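Local coordinates for protein Old Yellow Enzyme (Pichia, PDB 6AGZ) that probably uses its bound flavin mononucleotide to reduce the carbon-carbon double bond of enone substrates, as a TIM-barrel flavoprotein of the old yellow enzyme family, at residues P120-L123 against K124-L128; E141-K144 against A145-A149; A92-K95 against I96-V100; L266-L269 against E270-K274. All coordinates share one frame; numbering follows the deposited sequence.

Interaction 1 (P120-L123 against K124-L128); sequences PKLL and KEHGL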
loop_
_atom_site.group_PDB
_atom_site.type_symbol
_atom_site.label_atom_id
_atom_site.label_comp_id
_atom_site.label_asym_id
_atom_site.label_seq_id
_atom_site.Cartn_x
_atom_site.Cartn_y
_atom_site.Cartn_z
ATOM N N PRO A 120 -22.855 -4.207 26.400
ATOM C CA PRO A 120 -23.556 -5.499 26.461
ATOM C C PRO A 120 -24.764 -5.482 27.380
ATOM O O PRO A 120 -25.738 -6.199 27.117
ATOM C CB PRO A 120 -22.472 -6.459 26.966
ATOM C CG PRO A 120 -21.560 -5.592 27.769
ATOM C CD PRO A 120 -21.553 -4.247 27.088
ATOM N N LYS A 121 -24.732 -4.683 28.449
ATOM C CA LYS A 121 -25.871 -4.603 29.356
ATOM C C LYS A 121 -27.080 -3.982 28.665
ATOM O O LYS A 121 -28.202 -4.487 28.784
ATOM C CB LYS A 121 -25.486 -3.805 30.603
ATOM C CG LYS A 121 -26.628 -3.531 31.569
ATOM C CD LYS A 121 -26.147 -2.677 32.736
ATOM C CE LYS A 121 -27.300 -2.214 33.614
ATOM N NZ LYS A 121 -27.935 -3.332 34.366
ATOM N N LEU A 122 -26.867 -2.886 27.935
ATOM C CA LEU A 122 -27.964 -2.235 27.223
ATOM C C LEU A 122 -28.546 -3.157 26.155
ATOM O O LEU A 122 -29.770 -3.297 26.036
ATOM C CB LEU A 122 -27.468 -0.926 26.607
ATOM C CG LEU A 122 -28.480 -0.017 25.911
ATOM C CD1 LEU A 122 -29.576 0.406 26.875
ATOM C CD2 LEU A 122 -27.772 1.200 25.342
ATOM N N LEU A 123 -27.673 -3.796 25.368
ATOM C CA LEU A 123 -28.121 -4.782 24.388
ATOM C C LEU A 123 -28.960 -5.868 25.047
ATOM O O LEU A 123 -30.022 -6.247 24.538
ATOM C CB LEU A 123 -26.916 -5.405 23.680
ATOM C CG LEU A 123 -26.206 -4.615 22.580
ATOM C CD1 LEU A 123 -24.990 -5.387 22.091
ATOM C CD2 LEU A 123 -27.156 -4.327 21.430
ATOM N N LYS A 124 -28.488 -6.386 26.184
ATOM C CA LYS A 124 -29.236 -7.407 26.911
ATOM C C LYS A 124 -30.614 -6.897 27.314
ATOM O O LYS A 124 -31.624 -7.585 27.126
ATOM C CB LYS A 124 -28.446 -7.853 28.141
ATOM C CG LYS A 124 -29.210 -8.787 29.064
ATOM C CD LYS A 124 -28.701 -10.211 28.948
ATOM C CE LYS A 124 -29.338 -11.110 29.996
ATOM N NZ LYS A 124 -28.873 -12.518 29.874
ATOM N N GLU A 125 -30.672 -5.684 27.869
ATOM C CA GLU A 125 -31.949 -5.102 28.262
ATOM C C GLU A 125 -32.873 -4.886 27.074
ATOM O O GLU A 125 -34.094 -4.832 27.255
ATOM C CB GLU A 125 -31.718 -3.784 28.999
ATOM C CG GLU A 125 -30.978 -3.943 30.314
ATOM C CD GLU A 125 -30.609 -2.616 30.941
ATOM O OE1 GLU A 125 -30.862 -1.567 30.311
ATOM O OE2 GLU A 125 -30.066 -2.622 32.065
ATOM N N HIS A 126 -32.325 -4.757 25.867
ATOM C CA HIS A 126 -33.140 -4.743 24.660
ATOM C C HIS A 126 -33.255 -6.120 24.015
ATOM O O HIS A 126 -33.703 -6.219 22.868
ATOM C CB HIS A 126 -32.582 -3.731 23.658
ATOM C CG HIS A 126 -32.822 -2.306 24.049
ATOM N ND1 HIS A 126 -32.022 -1.636 24.948
ATOM C CD2 HIS A 126 -33.781 -1.428 23.671
ATOM C CE1 HIS A 126 -32.473 -0.404 25.103
ATOM N NE2 HIS A 126 -33.540 -0.251 24.339
ATOM N N GLY A 127 -32.866 -7.177 24.727
ATOM C CA GLY A 127 -33.038 -8.529 24.228
ATOM C C GLY A 127 -32.168 -8.889 23.046
ATOM O O GLY A 127 -32.569 -9.715 22.220
ATOM N N LEU A 128 -30.981 -8.298 22.943
ATOM C CA LEU A 128 -30.127 -8.490 21.785
ATOM C C LEU A 128 -28.797 -9.118 22.185
ATOM O O LEU A 128 -28.270 -8.837 23.265
ATOM C CB LEU A 128 -29.868 -7.158 21.073
ATOM C CG LEU A 128 -31.103 -6.486 20.470
ATOM C CD1 LEU A 128 -30.840 -5.013 20.214
ATOM C CD2 LEU A 128 -31.517 -7.191 19.188
#

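Interaction 2 (E141-K144 against A145-A149); sequences ESKK and AAEEA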
loop_
_atom_site.group_PDB
_atom_site.type_symbol
_atom_site.label_atom_id
_atom_site.label_comp_id
_atom_site.label_asym_id
_atom_site.label_seq_id
_atom_site.Cartn_x
_atom_site.Cartn_y
_atom_site.Cartn_z
ATOM N N GLU A 141 -11.343 -5.492 30.376
ATOM C CA GLU A 141 -12.429 -4.703 30.946
ATOM C C GLU A 141 -13.752 -5.016 30.258
ATOM O O GLU A 141 -14.766 -5.284 30.917
ATOM C CB GLU A 141 -12.092 -3.216 30.835
ATOM C CG GLU A 141 -13.133 -2.274 31.415
ATOM C CD GLU A 141 -12.749 -0.814 31.247
ATOM O OE1 GLU A 141 -11.586 -0.465 31.543
ATOM O OE2 GLU A 141 -13.608 -0.016 30.816
ATOM N N SER A 142 -13.757 -4.991 28.922
ATOM C CA SER A 142 -14.968 -5.312 28.175
ATOM C C SER A 142 -15.395 -6.757 28.404
ATOM O O SER A 142 -16.593 -7.054 28.468
ATOM C CB SER A 142 -14.748 -5.047 26.685
ATOM O OG SER A 142 -15.863 -5.470 25.921
ATOM N N LYS A 143 -14.427 -7.669 28.533
ATOM C CA LYS A 143 -14.755 -9.068 28.785
ATOM C C LYS A 143 -15.464 -9.230 30.123
ATOM O O LYS A 143 -16.490 -9.916 30.219
ATOM C CB LYS A 143 -13.485 -9.919 28.736
ATOM C CG LYS A 143 -13.687 -11.378 29.114
ATOM C CD LYS A 143 -12.458 -12.205 28.762
ATOM C CE LYS A 143 -12.640 -13.666 29.139
ATOM N NZ LYS A 143 -12.731 -13.854 30.614
ATOM N N LYS A 144 -14.932 -8.595 31.171
ATOM C CA LYS A 144 -15.580 -8.643 32.477
ATOM C C LYS A 144 -16.958 -7.994 32.428
ATOM O O LYS A 144 -17.905 -8.477 33.062
ATOM C CB LYS A 144 -14.699 -7.955 33.521
ATOM C CG LYS A 144 -15.170 -8.119 34.959
ATOM C CD LYS A 144 -14.451 -9.271 35.644
ATOM C CE LYS A 144 -14.755 -9.314 37.134
ATOM N NZ LYS A 144 -16.107 -9.871 37.414
ATOM N N ALA A 145 -17.090 -6.901 31.672
ATOM C CA ALA A 145 -18.378 -6.225 31.559
ATOM C C ALA A 145 -19.419 -7.127 30.908
ATOM O O ALA A 145 -20.558 -7.224 31.380
ATOM C CB ALA A 145 -18.219 -4.926 30.770
ATOM N N ALA A 146 -19.043 -7.801 29.819
ATOM C CA ALA A 146 -19.991 -8.669 29.126
ATOM C C ALA A 146 -20.310 -9.910 29.950
ATOM O O ALA A 146 -21.446 -10.398 29.933
ATOM C CB ALA A 146 -19.441 -9.059 27.755
ATOM N N GLU A 147 -19.321 -10.439 30.675
ATOM C CA GLU A 147 -19.568 -11.615 31.502
ATOM C C GLU A 147 -20.488 -11.288 32.672
ATOM O O GLU A 147 -21.366 -12.087 33.020
ATOM C CB GLU A 147 -18.246 -12.198 31.999
ATOM C CG GLU A 147 -17.469 -12.947 30.928
ATOM C CD GLU A 147 -16.135 -13.466 31.425
ATOM O OE1 GLU A 147 -15.762 -13.152 32.575
ATOM O OE2 GLU A 147 -15.459 -14.191 30.667
ATOM N N GLU A 148 -20.313 -10.115 33.287
ATOM C CA GLU A 148 -21.184 -9.731 34.391
ATOM C C GLU A 148 -22.577 -9.336 33.918
ATOM O O GLU A 148 -23.527 -9.407 34.706
ATOM C CB GLU A 148 -20.560 -8.583 35.185
ATOM C CG GLU A 148 -19.363 -8.995 36.023
ATOM C CD GLU A 148 -18.786 -7.843 36.819
ATOM O OE1 GLU A 148 -19.360 -6.735 36.766
ATOM O OE2 GLU A 148 -17.759 -8.045 37.501
ATOM N N ALA A 149 -22.722 -8.923 32.659
ATOM C CA ALA A 149 -24.033 -8.603 32.112
ATOM C C ALA A 149 -24.787 -9.833 31.629
ATOM O O ALA A 149 -25.959 -9.713 31.255
ATOM C CB ALA A 149 -23.895 -7.602 30.962
#

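Interaction 3 (A92-K95 against I96-V100); sequences AWKK and IVEEV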
loop_
_atom_site.group_PDB
_atom_site.type_symbol
_atom_site.label_atom_id
_atom_site.label_comp_id
_atom_site.label_asym_id
_atom_site.label_seq_id
_atom_site.Cartn_x
_atom_site.Cartn_y
_atom_site.Cartn_z
ATOM N N ALA A 92 -37.884 12.360 12.619
ATOM C CA ALA A 92 -37.006 13.343 13.247
ATOM C C ALA A 92 -35.810 13.667 12.358
ATOM O O ALA A 92 -35.523 14.841 12.080
ATOM C CB ALA A 92 -36.543 12.832 14.612
ATOM N N TRP A 93 -35.101 12.632 11.895
ATOM C CA TRP A 93 -33.959 12.869 11.017
ATOM C C TRP A 93 -34.383 13.592 9.746
ATOM O O TRP A 93 -33.644 14.439 9.230
ATOM C CB TRP A 93 -33.262 11.551 10.677
ATOM C CG TRP A 93 -32.285 11.104 11.721
ATOM C CD1 TRP A 93 -32.327 9.944 12.438
ATOM C CD2 TRP A 93 -31.124 11.814 12.173
ATOM N NE1 TRP A 93 -31.260 9.885 13.303
ATOM C CE2 TRP A 93 -30.509 11.020 13.161
ATOM C CE3 TRP A 93 -30.545 13.042 11.835
ATOM C CZ2 TRP A 93 -29.342 11.415 13.814
ATOM C CZ3 TRP A 93 -29.388 13.432 12.486
ATOM C CH2 TRP A 93 -28.798 12.620 13.463
ATOM N N LYS A 94 -35.574 13.278 9.229
ATOM C CA LYS A 94 -36.080 13.975 8.052
ATOM C C LYS A 94 -36.231 15.467 8.322
ATOM O O LYS A 94 -35.893 16.296 7.469
ATOM C CB LYS A 94 -37.415 13.372 7.616
ATOM C CG LYS A 94 -37.986 13.975 6.340
ATOM C CD LYS A 94 -39.342 13.373 6.004
ATOM C CE LYS A 94 -39.784 13.735 4.592
ATOM N NZ LYS A 94 -39.994 15.197 4.414
ATOM N N LYS A 95 -36.732 15.827 9.506
ATOM C CA LYS A 95 -36.862 17.242 9.839
ATOM C C LYS A 95 -35.497 17.908 9.964
ATOM O O LYS A 95 -35.311 19.048 9.512
ATOM C CB LYS A 95 -37.673 17.402 11.124
ATOM C CG LYS A 95 -39.120 16.958 10.972
ATOM C CD LYS A 95 -39.866 16.970 12.293
ATOM C CE LYS A 95 -41.342 16.679 12.079
ATOM N NZ LYS A 95 -42.141 16.917 13.310
ATOM N N ILE A 96 -34.522 17.210 10.559
ATOM C CA ILE A 96 -33.169 17.761 10.627
ATOM C C ILE A 96 -32.619 18.011 9.226
ATOM O O ILE A 96 -32.030 19.066 8.952
ATOM C CB ILE A 96 -32.246 16.834 11.442
ATOM C CG1 ILE A 96 -32.668 16.814 12.912
ATOM C CG2 ILE A 96 -30.794 17.277 11.313
ATOM C CD1 ILE A 96 -31.731 16.027 13.804
ATOM N N VAL A 97 -32.817 17.055 8.315
ATOM C CA VAL A 97 -32.334 17.209 6.945
ATOM C C VAL A 97 -33.009 18.393 6.269
ATOM O O VAL A 97 -32.356 19.193 5.586
ATOM C CB VAL A 97 -32.560 15.910 6.149
ATOM C CG1 VAL A 97 -32.178 16.107 4.693
ATOM C CG2 VAL A 97 -31.763 14.781 6.751
ATOM N N GLU A 98 -34.326 18.521 6.442
ATOM C CA GLU A 98 -35.050 19.620 5.811
ATOM C C GLU A 98 -34.555 20.968 6.314
ATOM O O GLU A 98 -34.451 21.928 5.540
ATOM C CB GLU A 98 -36.551 19.469 6.056
ATOM C CG GLU A 98 -37.175 18.297 5.317
ATOM C CD GLU A 98 -38.630 18.089 5.676
ATOM O OE1 GLU A 98 -39.109 18.740 6.628
ATOM O OE2 GLU A 98 -39.297 17.271 5.008
ATOM N N GLU A 99 -34.232 21.062 7.607
ATOM C CA GLU A 99 -33.690 22.317 8.118
ATOM C C GLU A 99 -32.288 22.579 7.578
ATOM O O GLU A 99 -31.962 23.717 7.217
ATOM C CB GLU A 99 -33.686 22.312 9.645
ATOM C CG GLU A 99 -32.929 23.478 10.274
ATOM C CD GLU A 99 -33.627 24.817 10.100
ATOM O OE1 GLU A 99 -34.759 24.850 9.573
ATOM O OE2 GLU A 99 -33.038 25.845 10.496
ATOM N N VAL A 100 -31.447 21.543 7.514
ATOM C CA VAL A 100 -30.095 21.715 6.984
ATOM C C VAL A 100 -30.143 22.199 5.539
ATOM O O VAL A 100 -29.376 23.084 5.138
ATOM C CB VAL A 100 -29.296 20.403 7.119
ATOM C CG1 VAL A 100 -28.032 20.455 6.274
ATOM C CG2 VAL A 100 -28.948 20.144 8.578
#

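Interaction 4 (L266-L269 against E270-K274); sequences LSEL and ERRAK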
loop_
_atom_site.group_PDB
_atom_site.type_symbol
_atom_site.label_atom_id
_atom_site.label_comp_id
_atom_site.label_asym_id
_atom_site.label_seq_id
_atom_site.Cartn_x
_atom_site.Cartn_y
_atom_site.Cartn_z
ATOM N N LEU A 266 -9.236 -0.207 -0.989
ATOM C CA LEU A 266 -9.247 0.962 -1.864
ATOM C C LEU A 266 -9.181 0.558 -3.330
ATOM O O LEU A 266 -9.849 1.164 -4.178
ATOM C CB LEU A 266 -8.081 1.887 -1.518
ATOM C CG LEU A 266 -8.165 2.641 -0.193
ATOM C CD1 LEU A 266 -6.873 3.387 0.045
ATOM C CD2 LEU A 266 -9.345 3.599 -0.199
ATOM N N SER A 267 -8.373 -0.456 -3.649
ATOM C CA SER A 267 -8.298 -0.934 -5.025
ATOM C C SER A 267 -9.652 -1.431 -5.512
ATOM O O SER A 267 -10.024 -1.209 -6.670
ATOM C CB SER A 267 -7.246 -2.039 -5.140
ATOM O OG SER A 267 -7.155 -2.517 -6.471
ATOM N N GLU A 268 -10.406 -2.103 -4.639
ATOM C CA GLU A 268 -11.716 -2.610 -5.035
ATOM C C GLU A 268 -12.717 -1.477 -5.223
ATOM O O GLU A 268 -13.517 -1.499 -6.168
ATOM C CB GLU A 268 -12.220 -3.613 -4.000
ATOM C CG GLU A 268 -11.570 -4.977 -4.123
ATOM C CD GLU A 268 -11.952 -5.677 -5.410
ATOM O OE1 GLU A 268 -13.125 -6.084 -5.538
ATOM O OE2 GLU A 268 -11.085 -5.807 -6.302
ATOM N N LEU A 269 -12.688 -0.477 -4.337
ATOM C CA LEU A 269 -13.569 0.674 -4.517
ATOM C C LEU A 269 -13.253 1.410 -5.816
ATOM O O LEU A 269 -14.164 1.808 -6.554
ATOM C CB LEU A 269 -13.454 1.614 -3.316
ATOM C CG LEU A 269 -13.826 1.012 -1.959
ATOM C CD1 LEU A 269 -13.643 2.035 -0.849
ATOM C CD2 LEU A 269 -15.252 0.478 -1.978
ATOM N N GLU A 270 -11.963 1.585 -6.118
ATOM C CA GLU A 270 -11.575 2.223 -7.370
ATOM C C GLU A 270 -11.960 1.374 -8.576
ATOM O O GLU A 270 -12.260 1.921 -9.642
ATOM C CB GLU A 270 -10.073 2.505 -7.376
ATOM C CG GLU A 270 -9.577 3.234 -8.618
ATOM C CD GLU A 270 -10.138 4.639 -8.734
ATOM O OE1 GLU A 270 -10.423 5.255 -7.686
ATOM O OE2 GLU A 270 -10.296 5.127 -9.873
ATOM N N ARG A 271 -11.952 0.045 -8.435
ATOM C CA ARG A 271 -12.400 -0.811 -9.529
ATOM C C ARG A 271 -13.892 -0.644 -9.778
ATOM O O ARG A 271 -14.330 -0.552 -10.932
ATOM C CB ARG A 271 -12.065 -2.274 -9.232
ATOM C CG ARG A 271 -12.634 -3.259 -10.248
ATOM C CD ARG A 271 -12.043 -4.653 -10.084
ATOM N NE ARG A 271 -12.614 -5.373 -8.949
ATOM C CZ ARG A 271 -13.782 -6.008 -8.975
ATOM N NH1 ARG A 271 -14.516 -6.014 -10.079
ATOM N NH2 ARG A 271 -14.220 -6.636 -7.893
ATOM N N ARG A 272 -14.687 -0.602 -8.706
ATOM C CA ARG A 272 -16.110 -0.319 -8.859
ATOM C C ARG A 272 -16.330 1.037 -9.515
ATOM O O ARG A 272 -17.238 1.195 -10.341
ATOM C CB ARG A 272 -16.805 -0.382 -7.500
ATOM C CG ARG A 272 -17.037 -1.797 -7.011
ATOM C CD ARG A 272 -17.152 -1.863 -5.499
ATOM N NE ARG A 272 -17.513 -3.206 -5.054
ATOM C CZ ARG A 272 -16.655 -4.216 -4.956
ATOM N NH1 ARG A 272 -15.379 -4.040 -5.273
ATOM N NH2 ARG A 272 -17.072 -5.405 -4.544
ATOM N N ALA A 273 -15.504 2.026 -9.167
ATOM C CA ALA A 273 -15.591 3.322 -9.832
ATOM C C ALA A 273 -15.252 3.205 -11.314
ATOM O O ALA A 273 -15.887 3.850 -12.157
ATOM C CB ALA A 273 -14.666 4.323 -9.144
ATOM N N LYS A 274 -14.255 2.382 -11.649
ATOM C CA LYS A 274 -13.895 2.158 -13.043
ATOM C C LYS A 274 -14.982 1.417 -13.803
ATOM O O LYS A 274 -15.026 1.501 -15.034
ATOM C CB LYS A 274 -12.580 1.382 -13.137
ATOM C CG LYS A 274 -11.350 2.188 -12.758
ATOM C CD LYS A 274 -10.095 1.333 -12.826
ATOM C CE LYS A 274 -8.843 2.164 -12.601
ATOM N NZ LYS A 274 -7.617 1.318 -12.583
HETATM O O HOH W 1 -15.125 -7.494 -4.474
#

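Interaction 1 (P120-L123 against K124-L128)
K121 and E125 form a salt bridge one helical turn apart on helix 120-125. K121 NZ lies 3.2 Å from E125 OE2, and the hydrogen bond within the pair is weak. The lysine bends only at its last torsion (chi4 69°), which leaves CE as near to that oxygen as NZ. The glutamate is extended beyond CG.

The hydrogen bonds are mostly backbone ones. K124 N and E125 N donate to P120 O and K121 O. L122 O is gripped twice by one residue. L122 O accepts from H126 N at 2.9 Å and from H126 ND1 at 3.0 Å. The oxygen lies in the plane of the imidazole ring, but ND1 stands above the L122 carbonyl plane, 42° out of it. This second bond fixes the turn of the ring.

The helix ends here in a Schellman motif. L128 N reaches back to L123 O at 2.8 Å, and G127 N bonds to K124 O at 2.7 Å. G127 is the C-prime residue, with a positive phi of 69°.

Side-chain packing flanks these bonds. L122 and H126 lie side by side, with L122 CD1 3.5 Å from H126 CE1. Trimming L122 to an alanine is likely to open a gap beside the imidazole. L123 CD2 makes an apolar contact 3.9 Å from L128 CB, the two side chains crossing at about a right angle.

Interaction 2 (E141-K144 against A145-A149)
The carboxylate of E147 takes K143 NZ at its OE2 atom, and that of E148 pairs with K144 NZ. K143 NZ comes to E147 OE2 at 2.7 Å. It arrives on the syn side of the E147 carboxylate but 34° out of its plane. K144 NZ is modelled 2.5 Å from E148 OE2, which is very short, so that length is doubtful.

Both lysines leave the helix with CG anti to the backbone N (chi1 175° in K143). K143 then runs straight and bends at chi4, which brings NZ over to the glutamate. Each glutamate is extended beyond CG and slants across its lysine. The CG atoms of E147 and E148 rest against the carbonyl oxygens of K143 and K144. K143 O accepts from E147 N, and K144 O from E148 N, each at 2.9 Å.

Helix 140-148 links strands 130-132 and 153-155 in a beta-alpha-beta unit. A146, on its buried side, touches Y137 and P120.

The salt bridges are a surface feature. Two neighbouring Lys-Glu pairs of i to i+4 spacing probably balance their charges locally. E147 OE1 lies 5.9 Å from K144 NZ, so the two pairs are likely to feel each other weakly.

Interaction 3 (A92-K95 against I96-V100)
W93 and I96 lie side by side and point the same way from helix 87-102. I96 CD1 reaches the six-membered part of the indole obliquely, 3.7 Å from W93 CZ3 and 3.8 Å from W93 CE3. In I96, CG1 sits anti to the carbonyl carbon (chi1 -67°), and the extended chain carries CD1 to the ring. The indole is also covered by M49 of helix 47-57 and by M109, T66 and T69 of the barrel strands. V97 CG2 lies 3.1 Å from W93 O, and V97 N donates to W93 O at 2.9 Å.

K94 and E98 slant across each other. K94 NZ and E98 OE2 are modelled too close together, so a salt bridge is plausible but its geometry is doubtful. E99 turns away to S54 and K103, while K95 NZ binds L404 O near the chain end.

The helix joins strand 63-70 to strand 106-112 as a beta-alpha-beta crossover of the TIM barrel. W93, I96 and V97 are buried against the barrel and its neighbouring elements, while K94, K95 and E98 lie on the more exposed side, which makes the helix amphipathic.

Interaction 4 (L266-L269 against E270-K274)
E268 meets R271 and R272 with nearly every atom of its side chain. E268 CB lies 3.4 Å from R272 NH1, and E268 CG is 4.1 Å from that same R272 NH1. A bend at chi2 (-67°) brings the carboxylate back to the arginines. CD faces the edge of the R271 guanidinium, in its plane. At the tip, E268 OE1 accepts from R271 NH2 at 2.7 Å, on the syn side. E268 OE1 also takes R272 NH1 at 3.1 Å, from above the carboxylate plane. A water donates to E268 OE1 and accepts from R272 NH2, tying the two groups a second time. E268 OE2 receives R271 NE at 3.1 Å, so R271 grips side-on with two nitrogens. The R271 guanidinium is turned 42° from the carboxylate, and that of R272 stands much steeper, at 79°. R272 NE also forms a salt bridge with D225.

Replacing E268 by an alanine would probably leave the two neighbouring arginine charges without their shared anion and free R271 to turn.

S267 OG is hydrogen-bonded to H257 N of the second subunit, and R271 packs on E255 of that subunit. E268, R271 and R272 form a salt-bridge network on helix 258-274, an outer helix of the TIM barrel.

In the fold
Interactions 1 and 2 are direct neighbours, their centres 13 Å apart. P120 CG packs 3.7 Å from A146 CA, and K124 CD lies 3.6 Å from A149 O. Both belong to the excursion between barrel strands 106-112 and 183-187, which carries the small parallel sheet of strands 130-132 and 153-155. Interactions 3 and 4 lie on helices that flank the barrel itself, with centres about 32 Å apart. Interaction 4 is also far from interaction 1, about 38 Å between centres, and it alone is touched by the second subunit. The W93 side chain of interaction 3 is about 10 Å from the bound flavin mononucleotide, too far to touch it.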